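Local coordinates for phosphogluconate dehydrogenase NAD-binding putative C-terminal domain-containing protein (PDB 4EZB), which is of unknown function but probably acts as an oxidoreductase, with a Rossmann-type sheet domain followed by a largely helical C-terminal part, at residues Ala83-Ala88 with Pro109-Glu114; Glu144-Ala149 with Gly189-Leu194; Thr249-Ala254 with Leu296-Gly301. One frame throughout, in Å; residues are numbered along the deposited sequence.

From the N terminus, interaction 1 comes first: 83-88 meets 109-114, closing a loop that holds strand 90-93 and helix 100-107, where the chain enters two neighbouring inner strands of the Rossmann-type sheet. Interaction 2 opens only after it has closed. There strand 141-147 of the same sheet meets the start of the long helix 190-218, enclosing the last two strands and helix 167-175 and joining the sheet to the helical part. Interaction 3 then ties helix 238-268 to the loop before helix 301-312, enclosing helix 275-291. The three loops follow in series, neither nested nor crossed. The centres of interactions 1 and 3 lie 46 Å apart, on opposite sides of the chain's centre.

Interaction 1 of 3, residues Ala83-Ala88 with Pro109-Glu114; sequences AGIACA and PHLSDE
With chi1 at -58°, His-110 carries its ring opposite its own carbonyl carbon and flat against Ala-83, while Ile-85, with chi1 at 65°, sends CG1 between its backbone N and carbonyl carbon, on the way to Leu-111. The contact lies in the Rossmann-type sheet domain, where it joins the loops that lead into the neighbouring parallel strands 90-93 and 116-119. Ala-83 CB sits over one face of the imidazole, 3.7 Å from the ring centroid and displaced toward its CD2-NE2 rim, a CH-pi contact. On the buried side, Ile-85 CD1 meets Leu-111 CD1 at 3.4 Å, closer than usual for two methyls, with His-110 CB resting beside Ile-85 CG1. The isoleucine also packs on Ala-28 of strand 26-30, which links this pair to the sheet interior. Between these layers the backbones approach each other: Ala-86 CA makes a CA-H...O contact of 3.3 Å with His-110 O. Were His-110 replaced by an alanine, the Ala-83 methyl would probably lose its flat partner and Ser-106 O the weak hydrogen bond from ND1. Further along, water 1 accepts from Ser-112 N at 3.0 Å and lies within donating distance of Ile-85 O and Ala-88 O, though with other acceptors nearby it cannot serve every one at once; it bridges the two loops where their backbones do not bond directly. Just beyond the water, an ST turn shapes the second loop, in which Glu-114 N donates to Ser-112 OG at 3.0 Å with an N-H...O angle of 167°.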
ATOM      1  N   ALA A  83      46.495  -5.742   5.195  1.00 52.67           N
ATOM      2  CA  ALA A  83      47.446  -4.685   4.841  1.00 51.40           C
ATOM      3  C   ALA A  83      47.864  -4.704   3.380  1.00 52.44           C
ATOM      4  O   ALA A  83      48.451  -3.739   2.887  1.00 52.30           O
ATOM      5  CB  ALA A  83      48.658  -4.722   5.746  1.00 53.70           C
ATOM      6  N   GLY A  84      47.541  -5.789   2.683  1.00 52.89           N
ATOM      7  CA  GLY A  84      47.768  -5.862   1.240  1.00 52.88           C
ATOM      8  C   GLY A  84      46.829  -4.993   0.408  1.00 53.37           C
ATOM      9  O   GLY A  84      46.889  -5.006  -0.818  1.00 53.95           O
ATOM     10  N   ILE A  85      45.950  -4.240   1.059  1.00 50.79           N
ATOM     11  CA  ILE A  85      45.033  -3.367   0.331  1.00 49.01           C
ATOM     12  C   ILE A  85      45.654  -1.994   0.128  1.00 49.03           C
ATOM     13  O   ILE A  85      45.082  -1.152  -0.561  1.00 52.83           O
ATOM     14  CB  ILE A  85      43.654  -3.201   1.028  1.00 49.12           C
ATOM     15  CG1 ILE A  85      43.810  -2.488   2.381  1.00 48.33           C
ATOM     16  CG2 ILE A  85      42.888  -4.531   1.066  1.00 48.34           C
ATOM     17  CD1 ILE A  85      42.549  -2.416   3.216  1.00 45.87           C
ATOM     18  N   ALA A  86      46.812  -1.764   0.734  1.00 45.96           N
ATOM     19  CA  ALA A  86      47.505  -0.496   0.592  1.00 49.60           C
ATOM     20  C   ALA A  86      47.771  -0.163  -0.876  1.00 55.85           C
ATOM     21  O   ALA A  86      47.962   1.000  -1.228  1.00 64.47           O
ATOM     22  CB  ALA A  86      48.799  -0.503   1.396  1.00 51.16           C
ATOM     23  N   CYS A  87      47.750  -1.186  -1.729  1.00 58.74           N
ATOM     24  CA  CYS A  87      48.046  -1.033  -3.158  1.00 66.88           C
ATOM     25  C   CYS A  87      46.838  -0.596  -3.977  1.00 67.23           C
ATOM     26  O   CYS A  87      46.993  -0.132  -5.111  1.00 72.73           O
ATOM     27  CB  CYS A  87      48.561  -2.356  -3.739  1.00 79.36           C
ATOM     28  SG  CYS A  87      49.987  -3.087  -2.893  1.00 92.23           S
ATOM     29  N   ALA A  88      45.641  -0.764  -3.414  1.00 60.81           N
ATOM     30  CA  ALA A  88      44.390  -0.557  -4.143  1.00 58.24           C
ATOM     31  C   ALA A  88      44.011   0.915  -4.256  1.00 51.32           C
ATOM     32  O   ALA A  88      44.290   1.704  -3.353  1.00 49.27           O
ATOM     33  CB  ALA A  88      43.268  -1.344  -3.490  1.00 58.42           C
ATOM     34  N   PRO A 109      43.443   1.675   8.712  1.00 45.37           N
ATOM     35  CA  PRO A 109      44.846   2.118   8.774  1.00 45.51           C
ATOM     36  C   PRO A 109      45.621   1.841   7.506  1.00 45.40           C
ATOM     37  O   PRO A 109      46.659   2.450   7.302  1.00 49.63           O
ATOM     38  CB  PRO A 109      45.445   1.283   9.918  1.00 44.87           C
ATOM     39  CG  PRO A 109      44.270   0.666  10.626  1.00 44.03           C
ATOM     40  CD  PRO A 109      43.230   0.489   9.563  1.00 42.94           C
ATOM     41  N   HIS A 110      45.128   0.965   6.644  1.00 44.51           N
ATOM     42  CA  HIS A 110      45.947   0.515   5.519  1.00 48.41           C
ATOM     43  C   HIS A 110      45.684   1.216   4.208  1.00 51.03           C
ATOM     44  O   HIS A 110      46.476   1.111   3.274  1.00 51.48           O
ATOM     45  CB  HIS A 110      45.861  -1.001   5.352  1.00 49.80           C
ATOM     46  CG  HIS A 110      46.287  -1.734   6.574  1.00 54.36           C
ATOM     47  ND1 HIS A 110      45.415  -2.487   7.330  1.00 56.43           N
ATOM     48  CD2 HIS A 110      47.475  -1.767   7.218  1.00 53.63           C
ATOM     49  CE1 HIS A 110      46.060  -2.988   8.367  1.00 57.87           C
ATOM     50  NE2 HIS A 110      47.310  -2.565   8.321  1.00 59.19           N
ATOM     51  N   LEU A 111      44.576   1.935   4.148  1.00 53.03           N
ATOM     52  CA  LEU A 111      44.226   2.672   2.951  1.00 52.21           C
ATOM     53  C   LEU A 111      45.171   3.836   2.760  1.00 52.85           C
ATOM     54  O   LEU A 111      45.522   4.523   3.718  1.00 54.68           O
ATOM     55  CB  LEU A 111      42.771   3.174   3.041  1.00 52.39           C
ATOM     56  CG  LEU A 111      41.617   2.256   2.607  1.00 50.66           C
ATOM     57  CD1 LEU A 111      41.715   0.912   3.274  1.00 55.48           C
ATOM     58  CD2 LEU A 111      40.287   2.871   2.991  1.00 51.95           C
ATOM     59  N   SER A 112      45.586   4.042   1.516  1.00 55.05           N
ATOM     60  CA  SER A 112      46.256   5.269   1.117  1.00 62.63           C
ATOM     61  C   SER A 112      45.270   6.424   1.134  1.00 65.42           C
ATOM     62  O   SER A 112      44.056   6.211   1.050  1.00 64.48           O
ATOM     63  CB  SER A 112      46.801   5.125  -0.295  1.00 69.38           C
ATOM     64  OG  SER A 112      46.698   6.367  -0.972  1.00 77.72           O
ATOM     65  N   ASP A 113      45.781   7.650   1.196  1.00 68.14           N
ATOM     66  CA  ASP A 113      44.892   8.812   1.242  1.00 74.06           C
ATOM     67  C   ASP A 113      44.192   9.160  -0.081  1.00 71.05           C
ATOM     68  O   ASP A 113      43.312  10.018  -0.107  1.00 73.77           O
ATOM     69  CB  ASP A 113      45.576  10.042   1.863  1.00 82.67           C
ATOM     70  CG  ASP A 113      46.774  10.517   1.069  1.00 91.97           C
ATOM     71  OD1 ASP A 113      47.643   9.682   0.728  1.00 95.89           O
ATOM     72  OD2 ASP A 113      46.855  11.738   0.810  1.00 96.28           O
ATOM     73  N   GLU A 114      44.560   8.501  -1.173  1.00 65.18           N
ATOM     74  CA  GLU A 114      43.786   8.663  -2.400  1.00 64.60           C
ATOM     75  C   GLU A 114      42.706   7.579  -2.548  1.00 56.53           C
ATOM     76  O   GLU A 114      41.749   7.740  -3.314  1.00 54.71           O
ATOM     77  CB  GLU A 114      44.706   8.728  -3.627  1.00 74.57           C
ATOM     78  CG  GLU A 114      45.132  10.152  -3.974  1.00 90.30           C
ATOM     79  CD  GLU A 114      46.526  10.263  -4.585  1.00102.12           C
ATOM     80  OE1 GLU A 114      47.389   9.397  -4.310  1.00105.10           O
ATOM     81  OE2 GLU A 114      46.765  11.240  -5.331  1.00107.15           O
TER
HETATM   82  O   HOH W   1      44.823   1.966  -0.484  1.00 49.99           O

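Interaction 2 of 3, residues Glu144-Ala149 with Gly189-Leu194; sequences EGAVMA and GQASSL
Glu-144 reaches off strand 141-147 and sets its carboxylate against the first turn of helix 190-218, so that its two oxygens are shared out among the amides and a serine hydroxyl there. CG stands anti to the backbone N (chi1 171°), and a bend at the next bond turns the acid into the helix end. OE1 takes two bonds from Ser-192: the hydroxyl OG donates nearly along the C-O axis at 2.7 Å, whereas Ser-192 N comes from above the carboxylate plane, 35° out of it, also at 2.7 Å. OE2 takes Ala-191 N on its syn side, tilted out of the plane, at 3.0 Å, and a weak, bent bond from Gly-189 N, the N-cap residue, at 2.7 Å. Beside this grip the Ala-191 methyl packs 3.4 Å from Glu-144 OE2, and Ala-146 CB lies 3.6 Å from Ala-191 O. The strand and helix segments run nearly parallel, 26° apart. Gln-190 turns the other way, bonding Thr-187 N through OE1 and, through NE2, Ala-219 O of the second subunit. The buried carboxylate thus supplies from a distant strand the acceptors that helix-start amides lack within their own helix. Lys-128 of helix 125-136 packs beside the acid, and the positive end of the helix dipole probably adds to the attraction, making this a polar joint between the sheet and the long helix.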
ATOM      1  N   GLU A 144      29.521   5.036   0.097  1.00 31.58           N
ATOM      2  CA  GLU A 144      28.569   4.008   0.480  1.00 33.06           C
ATOM      3  C   GLU A 144      27.880   3.426  -0.747  1.00 36.20           C
ATOM      4  O   GLU A 144      27.331   4.171  -1.544  1.00 39.13           O
ATOM      5  CB  GLU A 144      27.540   4.619   1.424  1.00 36.26           C
ATOM      6  CG  GLU A 144      26.394   3.654   1.680  1.00 41.30           C
ATOM      7  CD  GLU A 144      25.043   4.276   1.478  1.00 39.53           C
ATOM      8  OE1 GLU A 144      24.061   3.635   1.873  1.00 44.62           O
ATOM      9  OE2 GLU A 144      24.957   5.394   0.946  1.00 37.05           O
ATOM     10  N   GLY A 145      27.896   2.104  -0.905  1.00 35.19           N
ATOM     11  CA  GLY A 145      27.162   1.484  -2.010  1.00 32.76           C
ATOM     12  C   GLY A 145      26.024   0.582  -1.570  1.00 34.91           C
ATOM     13  O   GLY A 145      25.974   0.104  -0.413  1.00 32.97           O
ATOM     14  N   ALA A 146      25.109   0.325  -2.496  1.00 36.53           N
ATOM     15  CA  ALA A 146      24.018  -0.597  -2.244  1.00 34.00           C
ATOM     16  C   ALA A 146      23.723  -1.369  -3.515  1.00 35.53           C
ATOM     17  O   ALA A 146      23.462  -0.788  -4.575  1.00 38.42           O
ATOM     18  CB  ALA A 146      22.790   0.145  -1.745  1.00 30.70           C
ATOM     19  N   VAL A 147      23.790  -2.684  -3.402  1.00 35.96           N
ATOM     20  CA  VAL A 147      23.662  -3.571  -4.548  1.00 39.13           C
ATOM     21  C   VAL A 147      22.180  -3.804  -4.761  1.00 40.90           C
ATOM     22  O   VAL A 147      21.475  -4.124  -3.813  1.00 38.30           O
ATOM     23  CB  VAL A 147      24.418  -4.866  -4.306  1.00 39.57           C
ATOM     24  CG1 VAL A 147      24.385  -5.755  -5.553  1.00 37.78           C
ATOM     25  CG2 VAL A 147      25.854  -4.533  -3.885  1.00 38.86           C
HETATM   26  N   MSE A 148      21.714  -3.597  -5.997  1.00 42.03           N
HETATM   27  CA  MSE A 148      20.269  -3.486  -6.263  1.00 50.29           C
HETATM   28  C   MSE A 148      19.624  -4.746  -6.775  1.00 53.01           C
HETATM   29  O   MSE A 148      18.400  -4.809  -6.929  1.00 54.81           O
HETATM   30  CB  MSE A 148      19.979  -2.384  -7.292  1.00 55.63           C
HETATM   31  CG  MSE A 148      20.344  -0.993  -6.783  1.00 68.08           C
HETATM   32 SE   MSE A 148      19.503  -0.656  -5.024  1.00 80.92          SE
HETATM   33  CE  MSE A 148      17.617  -0.862  -5.585  1.00 76.46           C
ATOM     34  N   ALA A 149      20.434  -5.749  -7.069  1.00 52.37           N
ATOM     35  CA  ALA A 149      19.929  -7.027  -7.549  1.00 54.40           C
ATOM     36  C   ALA A 149      20.853  -8.120  -7.054  1.00 55.90           C
ATOM     37  O   ALA A 149      21.959  -7.838  -6.594  1.00 56.09           O
ATOM     38  CB  ALA A 149      19.879  -7.028  -9.076  1.00 54.38           C
ATOM     39  N   GLY A 189      24.960   7.037   3.126  1.00 37.45           N
ATOM     40  CA  GLY A 189      23.678   6.717   3.717  1.00 36.84           C
ATOM     41  C   GLY A 189      22.580   6.824   2.659  1.00 36.24           C
ATOM     42  O   GLY A 189      21.587   6.083   2.706  1.00 35.58           O
ATOM     43  N   GLN A 190      22.750   7.713   1.680  1.00 32.80           N
ATOM     44  CA  GLN A 190      21.661   7.875   0.699  1.00 33.74           C
ATOM     45  C   GLN A 190      21.364   6.662  -0.174  1.00 35.01           C
ATOM     46  O   GLN A 190      20.206   6.483  -0.567  1.00 34.07           O
ATOM     47  CB  GLN A 190      21.847   9.102  -0.174  1.00 34.09           C
ATOM     48  CG  GLN A 190      21.738  10.409   0.594  1.00 36.82           C
ATOM     49  CD  GLN A 190      21.947  11.596  -0.315  1.00 42.30           C
ATOM     50  OE1 GLN A 190      23.070  11.856  -0.782  1.00 43.73           O
ATOM     51  NE2 GLN A 190      20.863  12.327  -0.587  1.00 43.50           N
ATOM     52  N   ALA A 191      22.388   5.851  -0.479  1.00 32.33           N
ATOM     53  CA  ALA A 191      22.237   4.723  -1.390  1.00 33.41           C
ATOM     54  C   ALA A 191      21.458   3.591  -0.720  1.00 36.28           C
ATOM     55  O   ALA A 191      20.580   2.994  -1.338  1.00 35.20           O
ATOM     56  CB  ALA A 191      23.595   4.221  -1.884  1.00 30.84           C
ATOM     57  N   SER A 192      21.791   3.283   0.536  1.00 33.31           N
ATOM     58  CA  SER A 192      21.063   2.237   1.231  1.00 34.14           C
ATOM     59  C   SER A 192      19.680   2.736   1.640  1.00 36.73           C
ATOM     60  O   SER A 192      18.725   1.958   1.649  1.00 39.26           O
ATOM     61  CB  SER A 192      21.843   1.693   2.424  1.00 38.79           C
ATOM     62  OG  SER A 192      22.012   2.685   3.424  1.00 42.87           O
ATOM     63  N   SER A 193      19.563   4.033   1.930  1.00 34.26           N
ATOM     64  CA  SER A 193      18.265   4.622   2.209  1.00 35.58           C
ATOM     65  C   SER A 193      17.337   4.457   1.023  1.00 36.44           C
ATOM     66  O   SER A 193      16.225   3.997   1.170  1.00 40.40           O
ATOM     67  CB  SER A 193      18.401   6.086   2.567  1.00 35.00           C
ATOM     68  OG  SER A 193      18.892   6.167   3.898  1.00 37.50           O
ATOM     69  N   LEU A 194      17.828   4.803  -0.152  1.00 33.60           N
ATOM     70  CA  LEU A 194      17.082   4.670  -1.386  1.00 35.69           C
ATOM     71  C   LEU A 194      16.644   3.208  -1.676  1.00 38.00           C
ATOM     72  O   LEU A 194      15.490   2.961  -2.029  1.00 40.95           O
ATOM     73  CB  LEU A 194      17.929   5.225  -2.528  1.00 35.53           C
ATOM     74  CG  LEU A 194      17.338   5.334  -3.918  1.00 40.65           C
ATOM     75  CD1 LEU A 194      15.948   5.898  -3.811  1.00 42.82           C
ATOM     76  CD2 LEU A 194      18.189   6.272  -4.749  1.00 44.06           C
TER

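Interaction 3 of 3, residues Thr249-Ala254 with Leu296-Gly301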
ATOM      1  N   THR A 249       5.310 -13.422  -3.132  1.00 42.08           N
ATOM      2  CA  THR A 249       5.055 -13.819  -1.731  1.00 43.11           C
ATOM      3  C   THR A 249       5.150 -15.342  -1.564  1.00 46.11           C
ATOM      4  O   THR A 249       5.709 -15.827  -0.577  1.00 47.98           O
ATOM      5  CB  THR A 249       3.669 -13.377  -1.224  1.00 43.85           C
ATOM      6  OG1 THR A 249       3.418 -12.024  -1.611  1.00 42.58           O
ATOM      7  CG2 THR A 249       3.570 -13.493   0.314  1.00 40.94           C
ATOM      8  N   PHE A 250       4.608 -16.086  -2.528  1.00 47.89           N
ATOM      9  CA  PHE A 250       4.661 -17.544  -2.493  1.00 50.89           C
ATOM     10  C   PHE A 250       6.122 -18.023  -2.476  1.00 53.87           C
ATOM     11  O   PHE A 250       6.567 -18.655  -1.514  1.00 50.94           O
ATOM     12  CB  PHE A 250       3.889 -18.152  -3.685  1.00 49.58           C
ATOM     13  CG  PHE A 250       3.967 -19.660  -3.772  1.00 50.03           C
ATOM     14  CD1 PHE A 250       3.598 -20.465  -2.692  1.00 50.61           C
ATOM     15  CD2 PHE A 250       4.386 -20.279  -4.941  1.00 51.95           C
ATOM     16  CE1 PHE A 250       3.666 -21.847  -2.769  1.00 50.34           C
ATOM     17  CE2 PHE A 250       4.457 -21.667  -5.023  1.00 53.32           C
ATOM     18  CZ  PHE A 250       4.094 -22.448  -3.937  1.00 51.23           C
ATOM     19  N   GLU A 251       6.857 -17.666  -3.527  1.00 57.41           N
ATOM     20  CA  GLU A 251       8.215 -18.139  -3.738  1.00 58.22           C
ATOM     21  C   GLU A 251       9.213 -17.555  -2.730  1.00 56.71           C
ATOM     22  O   GLU A 251       9.833 -18.296  -1.984  1.00 57.99           O
ATOM     23  CB  GLU A 251       8.650 -17.870  -5.178  1.00 59.46           C
ATOM     24  CG  GLU A 251       9.551 -18.953  -5.744  1.00 70.88           C
ATOM     25  CD  GLU A 251      10.193 -18.570  -7.068  1.00 80.81           C
ATOM     26  OE1 GLU A 251       9.928 -17.455  -7.575  1.00 79.35           O
ATOM     27  OE2 GLU A 251      10.977 -19.388  -7.600  1.00 86.69           O
ATOM     28  N   HIS A 252       9.347 -16.234  -2.689  1.00 56.38           N
ATOM     29  CA  HIS A 252      10.432 -15.598  -1.921  1.00 57.54           C
ATOM     30  C   HIS A 252       9.955 -14.897  -0.659  1.00 55.97           C
ATOM     31  O   HIS A 252      10.621 -13.989  -0.172  1.00 56.85           O
ATOM     32  CB  HIS A 252      11.197 -14.577  -2.783  1.00 61.05           C
ATOM     33  CG  HIS A 252      11.566 -15.076  -4.148  1.00 68.89           C
ATOM     34  ND1 HIS A 252      10.999 -14.572  -5.301  1.00 71.89           N
ATOM     35  CD2 HIS A 252      12.443 -16.028  -4.546  1.00 71.79           C
ATOM     36  CE1 HIS A 252      11.509 -15.193  -6.349  1.00 73.16           C
ATOM     37  NE2 HIS A 252      12.386 -16.083  -5.919  1.00 75.34           N
ATOM     38  N   GLY A 253       8.809 -15.306  -0.124  1.00 53.30           N
ATOM     39  CA  GLY A 253       8.205 -14.583   1.000  1.00 54.20           C
ATOM     40  C   GLY A 253       9.139 -14.384   2.181  1.00 57.24           C
ATOM     41  O   GLY A 253       9.123 -13.327   2.828  1.00 54.78           O
ATOM     42  N   ALA A 254       9.952 -15.403   2.456  1.00 59.09           N
ATOM     43  CA  ALA A 254      10.902 -15.365   3.565  1.00 64.91           C
ATOM     44  C   ALA A 254      11.883 -14.190   3.408  1.00 68.87           C
ATOM     45  O   ALA A 254      11.940 -13.311   4.277  1.00 66.49           O
ATOM     46  CB  ALA A 254      11.643 -16.690   3.687  1.00 63.64           C
ATOM     47  N   LEU A 296       0.164 -25.336  -4.059  1.00 60.26           N
ATOM     48  CA  LEU A 296       0.209 -24.178  -4.951  1.00 58.95           C
ATOM     49  C   LEU A 296       1.482 -24.200  -5.766  1.00 60.70           C
ATOM     50  O   LEU A 296       2.465 -24.813  -5.358  1.00 58.99           O
ATOM     51  CB  LEU A 296       0.204 -22.891  -4.133  1.00 56.80           C
ATOM     52  CG  LEU A 296      -1.079 -22.531  -3.390  1.00 56.53           C
ATOM     53  CD1 LEU A 296      -0.796 -21.385  -2.426  1.00 53.49           C
ATOM     54  CD2 LEU A 296      -2.164 -22.164  -4.400  1.00 53.34           C
ATOM     55  N   SER A 297       1.461 -23.496  -6.895  1.00 64.17           N
ATOM     56  CA  SER A 297       2.609 -23.344  -7.790  1.00 67.48           C
ATOM     57  C   SER A 297       2.808 -21.844  -8.087  1.00 69.37           C
ATOM     58  O   SER A 297       1.820 -21.099  -8.136  1.00 69.38           O
ATOM     59  CB  SER A 297       2.338 -24.138  -9.075  1.00 71.20           C
ATOM     60  OG  SER A 297       3.107 -23.677 -10.172  1.00 75.70           O
ATOM     61  N   VAL A 298       4.058 -21.399  -8.285  1.00 67.28           N
ATOM     62  CA  VAL A 298       4.349 -19.970  -8.569  1.00 68.62           C
ATOM     63  C   VAL A 298       3.582 -19.479  -9.806  1.00 72.66           C
ATOM     64  O   VAL A 298       3.359 -18.281  -9.995  1.00 74.51           O
ATOM     65  CB  VAL A 298       5.866 -19.670  -8.736  1.00 68.73           C
ATOM     66  CG1 VAL A 298       6.671 -20.193  -7.551  1.00 67.34           C
ATOM     67  CG2 VAL A 298       6.411 -20.254 -10.032  1.00 71.84           C
ATOM     68  N   ASN A 299       3.172 -20.444 -10.619  1.00 70.96           N
ATOM     69  CA  ASN A 299       2.457 -20.235 -11.857  1.00 73.75           C
ATOM     70  C   ASN A 299       0.945 -20.019 -11.668  1.00 69.88           C
ATOM     71  O   ASN A 299       0.240 -19.699 -12.628  1.00 72.59           O
ATOM     72  CB  ASN A 299       2.688 -21.473 -12.734  1.00 81.02           C
ATOM     73  CG  ASN A 299       2.521 -21.190 -14.209  1.00 85.50           C
ATOM     74  OD1 ASN A 299       2.494 -20.030 -14.626  1.00 87.63           O
ATOM     75  ND2 ASN A 299       2.417 -22.250 -15.012  1.00 84.06           N
ATOM     76  N   ASP A 300       0.453 -20.180 -10.438  1.00 63.86           N
ATOM     77  CA  ASP A 300      -0.993 -20.322 -10.177  1.00 63.70           C
ATOM     78  C   ASP A 300      -1.882 -19.060 -10.214  1.00 64.54           C
ATOM     79  O   ASP A 300      -3.123 -19.174 -10.330  1.00 63.35           O
ATOM     80  CB  ASP A 300      -1.228 -21.078  -8.863  1.00 63.94           C
ATOM     81  CG  ASP A 300      -1.145 -22.582  -9.033  1.00 65.35           C
ATOM     82  OD1 ASP A 300      -1.516 -23.081 -10.113  1.00 69.69           O
ATOM     83  OD2 ASP A 300      -0.715 -23.271  -8.084  1.00 64.92           O
ATOM     84  N   GLY A 301      -1.270 -17.880 -10.109  1.00 59.67           N
ATOM     85  CA  GLY A 301      -2.013 -16.614 -10.135  1.00 54.77           C
ATOM     86  C   GLY A 301      -2.834 -16.346  -8.882  1.00 52.25           C
ATOM     87  O   GLY A 301      -2.907 -17.201  -7.980  1.00 49.44           O
TER
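In the helical C-terminal part of the chain, Phe-250 of helix 238-268 presses its ring into the loop 296-301, and nearly all of the close packing is gathered round it. CG lies anti to the backbone N (chi1 176°), which sends the ring out from the helix toward the loop backbone. Its CZ approaches Leu-296 O to 3.2 Å and its CE2 comes within 3.3 Å of Val-298 N, both obliquely to the ring. Leu-296 CB makes an off-centre CH-pi contact, 4.2 Å from the centroid, while Val-298, crossing the phenylalanine at about a right angle, brings CG1 to 3.5 Å from Phe-250 CD2. The other side of the contact is looser and open to solvent. There the same Val-298 CG1 meets Glu-251 CG at 3.6 Å, alongside a chain that runs on extended to its carboxylate. Within the loop, a type I turn from Ser-297 to Asp-300 is closed by Asp-300 N donating to Ser-297 O at 2.8 Å, and Ser-297 OG accepts from Asn-299 N in an ST turn. Beneath the surface, Leu-296 rests on Met-291 of helix 275-291 and on Phe-305 and Val-308 of helix 301-312, while Thr-249, next to the phenylalanine, packs on helix 275-291 and gives its carbonyl O to His-288, so the contact lies where helices 238-268, 275-291 and 301-312 come together.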